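Local coordinates for protein short Chain Dehydrogenase yciK (PDB 3IAH) that binds NADP and probably works as an NADP-dependent short-chain oxidoreductase, perhaps reducing an oxoacyl group carried on acyl carrier protein, at residues Gly104-Ile109 with Ala163-Tyr168; Ser155-Gln160 with Ala167-Lys172. All blocks are in the same frame, centred on the assembly; numbering follows the deposited sequence.

Interaction 1 (Gly104-Ile109 with Ala163-Tyr168). With NAP (NADP nicotinamide-adenine-dinucleotide phosphate), chain C; ACT (acetate ion), chain D; ACT (acetate ion), chain E.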
loop_
_atom_site.group_PDB
_atom_site.type_symbol
_atom_site.label_atom_id
_atom_site.label_comp_id
_atom_site.label_asym_id
_atom_site.label_seq_id
_atom_site.Cartn_x
_atom_site.Cartn_y
_atom_site.Cartn_z
ATOM N N GLY A 104 6.702 -13.144 1.934
ATOM C CA GLY A 104 5.971 -12.160 2.687
ATOM C C GLY A 104 6.227 -12.270 4.179
ATOM O O GLY A 104 6.595 -13.350 4.679
ATOM N N LEU A 105 6.039 -11.154 4.874
ATOM C CA LEU A 105 6.202 -11.075 6.318
ATOM C C LEU A 105 4.859 -10.628 6.908
ATOM O O LEU A 105 4.250 -9.691 6.411
ATOM C CB LEU A 105 7.309 -10.074 6.677
ATOM C CG LEU A 105 7.741 -9.857 8.121
ATOM C CD1 LEU A 105 8.288 -11.142 8.771
ATOM C CD2 LEU A 105 8.807 -8.761 8.173
ATOM N N LEU A 106 4.405 -11.305 7.967
ATOM C CA LEU A 106 3.140 -10.960 8.619
ATOM C C LEU A 106 3.243 -9.801 9.593
ATOM O O LEU A 106 2.363 -8.961 9.657
ATOM C CB LEU A 106 2.623 -12.155 9.422
ATOM C CG LEU A 106 1.303 -11.978 10.166
ATOM C CD1 LEU A 106 0.164 -11.758 9.224
ATOM C CD2 LEU A 106 1.041 -13.195 11.046
ATOM N N GLY A 107 4.324 -9.767 10.360
ATOM C CA GLY A 107 4.480 -8.767 11.395
ATOM C C GLY A 107 3.728 -9.353 12.586
ATOM O O GLY A 107 3.675 -10.571 12.739
ATOM N N GLU A 108 3.137 -8.498 13.418
ATOM C CA GLU A 108 2.399 -8.947 14.611
ATOM C C GLU A 108 0.945 -8.496 14.574
ATOM O O GLU A 108 0.654 -7.365 14.209
ATOM C CB GLU A 108 3.073 -8.424 15.879
ATOM C CG GLU A 108 4.478 -9.021 16.133
ATOM C CD GLU A 108 4.466 -10.519 16.484
ATOM O OE1 GLU A 108 3.407 -11.042 16.918
ATOM O OE2 GLU A 108 5.531 -11.169 16.348
ATOM N N ILE A 109 0.042 -9.404 14.930
ATOM C CA ILE A 109 -1.398 -9.121 14.955
ATOM C C ILE A 109 -1.652 -8.264 16.193
ATOM O O ILE A 109 -1.296 -8.636 17.295
ATOM C CB ILE A 109 -2.248 -10.418 15.004
ATOM C CG1 ILE A 109 -1.965 -11.298 13.774
ATOM C CG2 ILE A 109 -3.736 -10.096 15.095
ATOM C CD1 ILE A 109 -2.261 -10.628 12.443
ATOM N N ALA A 163 -9.603 -5.002 11.358
ATOM C CA ALA A 163 -8.947 -4.681 12.630
ATOM C C ALA A 163 -7.829 -5.647 12.958
ATOM O O ALA A 163 -7.937 -6.831 12.673
ATOM C CB ALA A 163 -9.967 -4.691 13.755
ATOM N N ASN A 164 -6.749 -5.111 13.523
ATOM C CA ASN A 164 -5.570 -5.873 13.958
ATOM C C ASN A 164 -4.596 -6.381 12.897
ATOM O O ASN A 164 -3.545 -6.934 13.237
ATOM C CB ASN A 164 -5.975 -6.994 14.957
ATOM C CG ASN A 164 -6.493 -6.436 16.282
ATOM O OD1 ASN A 164 -6.234 -5.279 16.628
ATOM N ND2 ASN A 164 -7.214 -7.259 17.035
ATOM N N TRP A 165 -4.901 -6.133 11.621
ATOM C CA TRP A 165 -4.059 -6.583 10.535
ATOM C C TRP A 165 -2.979 -5.575 10.105
ATOM O O TRP A 165 -2.186 -5.876 9.222
ATOM C CB TRP A 165 -4.898 -7.017 9.343
ATOM C CG TRP A 165 -5.653 -8.305 9.525
ATOM C CD1 TRP A 165 -6.940 -8.456 9.951
ATOM C CD2 TRP A 165 -5.170 -9.623 9.229
ATOM N NE1 TRP A 165 -7.285 -9.792 9.950
ATOM C CE2 TRP A 165 -6.212 -10.523 9.509
ATOM C CE3 TRP A 165 -3.948 -10.127 8.762
ATOM C CZ2 TRP A 165 -6.073 -11.894 9.339
ATOM C CZ3 TRP A 165 -3.816 -11.483 8.588
ATOM C CH2 TRP A 165 -4.868 -12.354 8.880
ATOM N N GLY A 166 -3.001 -4.397 10.730
ATOM C CA GLY A 166 -2.056 -3.316 10.548
ATOM C C GLY A 166 -1.175 -3.228 9.322
ATOM O O GLY A 166 -1.665 -3.011 8.232
ATOM N N ALA A 167 0.137 -3.381 9.526
ATOM C CA ALA A 167 1.129 -3.286 8.442
ATOM C C ALA A 167 0.880 -4.272 7.310
ATOM O O ALA A 167 0.988 -3.932 6.126
ATOM C CB ALA A 167 2.539 -3.482 9.000
ATOM N N TYR A 168 0.508 -5.490 7.676
ATOM C CA TYR A 168 0.272 -6.533 6.691
ATOM C C TYR A 168 -0.856 -6.185 5.735
ATOM O O TYR A 168 -0.672 -6.280 4.505
ATOM C CB TYR A 168 -0.023 -7.833 7.389
ATOM C CG TYR A 168 -0.259 -9.030 6.487
ATOM C CD1 TYR A 168 0.802 -9.729 5.944
ATOM C CD2 TYR A 168 -1.547 -9.502 6.255
ATOM C CE1 TYR A 168 0.589 -10.859 5.148
ATOM C CE2 TYR A 168 -1.771 -10.609 5.470
ATOM C CZ TYR A 168 -0.697 -11.298 4.932
ATOM O OH TYR A 168 -0.911 -12.419 4.167
HETATM P PA NAP C . 5.299 -18.961 5.133
HETATM O O1A NAP C . 5.113 -20.392 5.374
HETATM O O2A NAP C . 5.756 -18.181 6.296
HETATM O O5B NAP C . 6.377 -18.667 4.016
HETATM C C5B NAP C . 6.857 -17.369 3.806
HETATM C C4B NAP C . 8.029 -17.487 2.842
HETATM O O4B NAP C . 8.469 -16.161 2.642
HETATM C C3B NAP C . 9.190 -18.298 3.404
HETATM O O3B NAP C . 9.895 -19.017 2.417
HETATM C C2B NAP C . 10.047 -17.206 3.972
HETATM O O2B NAP C . 11.393 -17.576 4.181
HETATM C C1B NAP C . 9.826 -16.099 2.923
HETATM N N9A NAP C . 10.327 -14.898 3.568
HETATM C C8A NAP C . 9.874 -14.266 4.690
HETATM N N7A NAP C . 10.698 -13.223 4.931
HETATM C C5A NAP C . 11.663 -13.207 3.985
HETATM C C6A NAP C . 12.753 -12.385 3.760
HETATM N N6A NAP C . 13.002 -11.364 4.584
HETATM N N1A NAP C . 13.577 -12.629 2.670
HETATM C C2A NAP C . 13.333 -13.693 1.822
HETATM N N3A NAP C . 12.247 -14.516 2.052
HETATM C C4A NAP C . 11.440 -14.265 3.129
HETATM O O3 NAP C . 3.987 -18.251 4.594
HETATM P PN NAP C . 2.923 -18.663 3.522
HETATM O O1N NAP C . 3.481 -19.753 2.673
HETATM O O2N NAP C . 1.616 -18.766 4.193
HETATM O O5D NAP C . 2.878 -17.295 2.702
HETATM C C5D NAP C . 3.164 -17.232 1.331
HETATM C C4D NAP C . 2.476 -15.996 0.796
HETATM O O4D NAP C . 1.097 -16.220 0.891
HETATM C C3D NAP C . 2.751 -14.697 1.555
HETATM O O3D NAP C . 2.931 -13.622 0.625
HETATM C C2D NAP C . 1.484 -14.493 2.370
HETATM O O2D NAP C . 1.236 -13.148 2.660
HETATM C C1D NAP C . 0.459 -15.062 1.461
HETATM N N1N NAP C . -0.819 -15.508 2.049
HETATM C C2N NAP C . -0.838 -16.642 2.830
HETATM C C3N NAP C . -2.038 -17.061 3.385
HETATM C C7N NAP C . -2.098 -18.319 4.239
HETATM O O7N NAP C . -3.343 -18.604 4.757
HETATM N N7N NAP C . -1.017 -19.079 4.441
HETATM C C4N NAP C . -3.201 -16.323 3.138
HETATM C C5N NAP C . -3.162 -15.165 2.338
HETATM C C6N NAP C . -1.951 -14.777 1.808
HETATM P P2B NAP C . 11.910 -18.567 5.387
HETATM O O1X NAP C . 13.354 -18.317 5.600
HETATM O O2X NAP C . 11.195 -18.268 6.674
HETATM O O3X NAP C . 11.754 -20.013 5.023
HETATM C C ACT D . -3.535 -14.272 5.695
HETATM O O ACT D . -4.730 -14.642 5.783
HETATM O OXT ACT D . -3.291 -13.395 4.830
HETATM C CH3 ACT D . -2.475 -14.845 6.578
HETATM C C ACT E . -10.345 -11.587 11.229
HETATM O O ACT E . -10.648 -12.426 10.358
HETATM O OXT ACT E . -9.910 -10.496 10.812
HETATM C CH3 ACT E . -10.510 -11.865 12.691
HETATM O O HOH W 1 1.106 -6.529 10.466
HETATM O O HOH W 2 -1.000 -6.441 12.487
#
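Leu106 lays a methyl almost squarely over the ring of Tyr168. Its CD1 sits 3.9 Å from the ring centroid and 13° off the normal, a CH-pi contact. With CG of Leu106 anti to the backbone N (chi1 -180°), the same methyl also reaches Trp165, CD1 to CZ3 at 4.0 Å. The Tyr168 ring is met at its edge too: Leu105 O lies in its plane, 3.5 Å from Tyr168 CD1. Farther along, Ile109 CD1 stands over the rim of one face of the Trp165 indole. Ile109 CG2 packs on Asn164 CB, and a CA-H...O contact runs from Ile109 CA to Asn164 O. No direct hydrogen bond joins the segments. Two waters do so instead, one between Leu106 O and Tyr168 N, the other between Glu108 O and Asn164 O. Trp165 NE1 gives a nearly straight bond (168°) to OXT of an acetate that Arg162 also holds. Tyr168 OH receives a hydrogen bond from O2D of NADP, 2.7 Å away, and gives one to OXT of the other acetate, also at 2.7 Å. Apolar cover on the ring and polar partners at its hydroxyl end thus fix the tyrosine between cofactor and acetate, consistent with a substrate site there.

Interaction 2 (Ser155-Gln160 with Ala167-Lys172). With NAP (NADP nicotinamide-adenine-dinucleotide phosphate), chain C; ACT (acetate ion), chain D.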
loop_
_atom_site.group_PDB
_atom_site.type_symbol
_atom_site.label_atom_id
_atom_site.label_comp_id
_atom_site.label_asym_id
_atom_site.label_seq_id
_atom_site.Cartn_x
_atom_site.Cartn_y
_atom_site.Cartn_z
ATOM N N SER A 155 -3.972 -11.034 -0.235
ATOM C CA SER A 155 -4.684 -11.628 0.890
ATOM C C SER A 155 -6.094 -11.034 0.915
ATOM O O SER A 155 -6.356 -10.025 0.263
ATOM C CB SER A 155 -3.960 -11.277 2.195
ATOM O OG SER A 155 -4.695 -11.683 3.339
ATOM N N SER A 156 -7.005 -11.635 1.663
ATOM C CA SER A 156 -8.348 -11.075 1.767
ATOM C C SER A 156 -8.246 -9.648 2.340
ATOM O O SER A 156 -9.007 -8.766 1.932
ATOM C CB SER A 156 -9.242 -11.926 2.663
ATOM O OG SER A 156 -8.768 -11.946 3.994
ATOM N N VAL A 157 -7.298 -9.421 3.261
ATOM C CA VAL A 157 -7.112 -8.095 3.875
ATOM C C VAL A 157 -6.406 -7.096 2.947
ATOM O O VAL A 157 -6.144 -5.973 3.346
ATOM C CB VAL A 157 -6.468 -8.138 5.292
ATOM C CG1 VAL A 157 -7.440 -8.848 6.288
ATOM C CG2 VAL A 157 -5.094 -8.773 5.295
ATOM N N GLY A 158 -6.103 -7.520 1.717
ATOM C CA GLY A 158 -5.525 -6.624 0.708
ATOM C C GLY A 158 -6.654 -6.033 -0.138
ATOM O O GLY A 158 -6.413 -5.182 -1.001
ATOM N N ARG A 159 -7.878 -6.544 0.051
ATOM C CA ARG A 159 -9.070 -6.056 -0.657
ATOM C C ARG A 159 -9.979 -5.288 0.306
ATOM O O ARG A 159 -10.668 -4.348 -0.097
ATOM C CB ARG A 159 -9.888 -7.175 -1.310
ATOM C CG ARG A 159 -9.221 -7.908 -2.481
ATOM C CD ARG A 159 -8.060 -8.786 -2.068
ATOM N NE ARG A 159 -7.619 -9.621 -3.190
ATOM C CZ ARG A 159 -8.178 -10.783 -3.539
ATOM N NH1 ARG A 159 -9.220 -11.283 -2.868
ATOM N NH2 ARG A 159 -7.693 -11.456 -4.579
ATOM N N GLN A 160 -10.010 -5.712 1.564
ATOM C CA GLN A 160 -10.797 -5.040 2.601
ATOM C C GLN A 160 -10.017 -5.111 3.915
ATOM O O GLN A 160 -9.757 -6.188 4.450
ATOM C CB GLN A 160 -12.207 -5.640 2.744
ATOM C CG GLN A 160 -13.065 -5.019 3.878
ATOM C CD GLN A 160 -13.423 -3.548 3.651
ATOM O OE1 GLN A 160 -13.823 -3.151 2.549
ATOM N NE2 GLN A 160 -13.311 -2.738 4.712
ATOM N N ALA A 167 0.137 -3.381 9.526
ATOM C CA ALA A 167 1.129 -3.286 8.442
ATOM C C ALA A 167 0.880 -4.272 7.310
ATOM O O ALA A 167 0.988 -3.932 6.126
ATOM C CB ALA A 167 2.539 -3.482 9.000
ATOM N N TYR A 168 0.508 -5.490 7.676
ATOM C CA TYR A 168 0.272 -6.533 6.691
ATOM C C TYR A 168 -0.856 -6.185 5.735
ATOM O O TYR A 168 -0.672 -6.280 4.505
ATOM C CB TYR A 168 -0.023 -7.833 7.389
ATOM C CG TYR A 168 -0.259 -9.030 6.487
ATOM C CD1 TYR A 168 0.802 -9.729 5.944
ATOM C CD2 TYR A 168 -1.547 -9.502 6.255
ATOM C CE1 TYR A 168 0.589 -10.859 5.148
ATOM C CE2 TYR A 168 -1.771 -10.609 5.470
ATOM C CZ TYR A 168 -0.697 -11.298 4.932
ATOM O OH TYR A 168 -0.911 -12.419 4.167
ATOM N N ALA A 169 -2.010 -5.789 6.279
ATOM C CA ALA A 169 -3.141 -5.401 5.413
ATOM C C ALA A 169 -2.723 -4.222 4.541
ATOM O O ALA A 169 -2.974 -4.200 3.332
ATOM C CB ALA A 169 -4.376 -5.070 6.239
ATOM N N THR A 170 -2.058 -3.248 5.145
ATOM C CA THR A 170 -1.597 -2.072 4.416
ATOM C C THR A 170 -0.660 -2.469 3.251
ATOM O O THR A 170 -0.775 -1.937 2.126
ATOM C CB THR A 170 -0.919 -1.076 5.389
ATOM O OG1 THR A 170 -1.846 -0.722 6.427
ATOM C CG2 THR A 170 -0.481 0.195 4.653
ATOM N N SER A 171 0.239 -3.426 3.512
ATOM C CA SER A 171 1.205 -3.903 2.520
ATOM C C SER A 171 0.553 -4.688 1.391
ATOM O O SER A 171 1.045 -4.670 0.247
ATOM C CB SER A 171 2.309 -4.762 3.172
ATOM O OG SER A 171 1.837 -6.062 3.479
ATOM N N LYS A 172 -0.549 -5.375 1.708
ATOM C CA LYS A 172 -1.271 -6.165 0.709
ATOM C C LYS A 172 -2.109 -5.244 -0.192
ATOM O O LYS A 172 -2.290 -5.539 -1.373
ATOM C CB LYS A 172 -2.042 -7.312 1.371
ATOM C CG LYS A 172 -1.149 -8.379 2.026
ATOM C CD LYS A 172 -0.143 -9.020 1.040
ATOM C CE LYS A 172 0.556 -10.234 1.652
ATOM N NZ LYS A 172 1.392 -11.003 0.696
HETATM P PA NAP C . 5.299 -18.961 5.133
HETATM O O1A NAP C . 5.113 -20.392 5.374
HETATM O O2A NAP C . 5.756 -18.181 6.296
HETATM O O5B NAP C . 6.377 -18.667 4.016
HETATM C C5B NAP C . 6.857 -17.369 3.806
HETATM C C4B NAP C . 8.029 -17.487 2.842
HETATM O O4B NAP C . 8.469 -16.161 2.642
HETATM C C3B NAP C . 9.190 -18.298 3.404
HETATM O O3B NAP C . 9.895 -19.017 2.417
HETATM C C2B NAP C . 10.047 -17.206 3.972
HETATM O O2B NAP C . 11.393 -17.576 4.181
HETATM C C1B NAP C . 9.826 -16.099 2.923
HETATM N N9A NAP C . 10.327 -14.898 3.568
HETATM C C8A NAP C . 9.874 -14.266 4.690
HETATM N N7A NAP C . 10.698 -13.223 4.931
HETATM C C5A NAP C . 11.663 -13.207 3.985
HETATM C C6A NAP C . 12.753 -12.385 3.760
HETATM N N6A NAP C . 13.002 -11.364 4.584
HETATM N N1A NAP C . 13.577 -12.629 2.670
HETATM C C2A NAP C . 13.333 -13.693 1.822
HETATM N N3A NAP C . 12.247 -14.516 2.052
HETATM C C4A NAP C . 11.440 -14.265 3.129
HETATM O O3 NAP C . 3.987 -18.251 4.594
HETATM P PN NAP C . 2.923 -18.663 3.522
HETATM O O1N NAP C . 3.481 -19.753 2.673
HETATM O O2N NAP C . 1.616 -18.766 4.193
HETATM O O5D NAP C . 2.878 -17.295 2.702
HETATM C C5D NAP C . 3.164 -17.232 1.331
HETATM C C4D NAP C . 2.476 -15.996 0.796
HETATM O O4D NAP C . 1.097 -16.220 0.891
HETATM C C3D NAP C . 2.751 -14.697 1.555
HETATM O O3D NAP C . 2.931 -13.622 0.625
HETATM C C2D NAP C . 1.484 -14.493 2.370
HETATM O O2D NAP C . 1.236 -13.148 2.660
HETATM C C1D NAP C . 0.459 -15.062 1.461
HETATM N N1N NAP C . -0.819 -15.508 2.049
HETATM C C2N NAP C . -0.838 -16.642 2.830
HETATM C C3N NAP C . -2.038 -17.061 3.385
HETATM C C7N NAP C . -2.098 -18.319 4.239
HETATM O O7N NAP C . -3.343 -18.604 4.757
HETATM N N7N NAP C . -1.017 -19.079 4.441
HETATM C C4N NAP C . -3.201 -16.323 3.138
HETATM C C5N NAP C . -3.162 -15.165 2.338
HETATM C C6N NAP C . -1.951 -14.777 1.808
HETATM P P2B NAP C . 11.910 -18.567 5.387
HETATM O O1X NAP C . 13.354 -18.317 5.600
HETATM O O2X NAP C . 11.195 -18.268 6.674
HETATM O O3X NAP C . 11.754 -20.013 5.023
HETATM C C ACT D . -3.535 -14.272 5.695
HETATM O O ACT D . -4.730 -14.642 5.783
HETATM O OXT ACT D . -3.291 -13.395 4.830
HETATM C CH3 ACT D . -2.475 -14.845 6.578
#
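Ser155 meets the helix first. Its CB packs on Lys172 CG at 4.0 Å, and its OG lies near the plane of the Tyr168 ring, at the edge. OG is anti to the backbone N (chi1 173°) and donates to acetate OXT, 2.7 Å away. It also takes a weak bond from Val157 N within the same turn. Val157 comes next and faces the helix. Its CG2 touches the ring edge at Tyr168 CD2, 3.7 Å away, while its CB rests on Ala169 CB. Val157 O is buried against Ala169 CB and has no hydrogen-bond partner in the model. Gly158 then brings its bare CA to 3.6 Å from Lys172 CB, a close approach of loop and helix backbones. Lys172 CG lies over the centre of one face of the Tyr168 ring. The chain then bends at chi2 (-57°) and runs on extended. NZ donates to NADP O2D at 2.9 Å and to O3D at 3.0 Å, and also to Thr153 O. Arg159 forms salt bridges with Asp245 and with Glu176 of helix 166-186. The serine, with tyrosine and lysine four residues apart on one helix, matches the Ser-Tyr-Lys catalytic site of short-chain dehydrogenases, probably used here too.

From the N terminus, residues 104-109 come first, in the loop after strand 98-101. Helix 117-142 and strand 149-153 follow, then residues 155-160 in the next loop. Both loops fold back on the start of helix 166-186. Interaction 2 closes a short loop, with six residues between its segments. Interaction 1 closes a longer one, with 53 residues between, and 155-160 lies inside it. The two do not nest strictly, because interaction 2 runs on to Lys172, past the end of 163-168. They share Ala167 and Tyr168, and Trp165 touches Val157 between them. Together they tie the loops that follow two neighbouring parallel strands of the Rossmann-type sheet to the start of one helix, beside NADP.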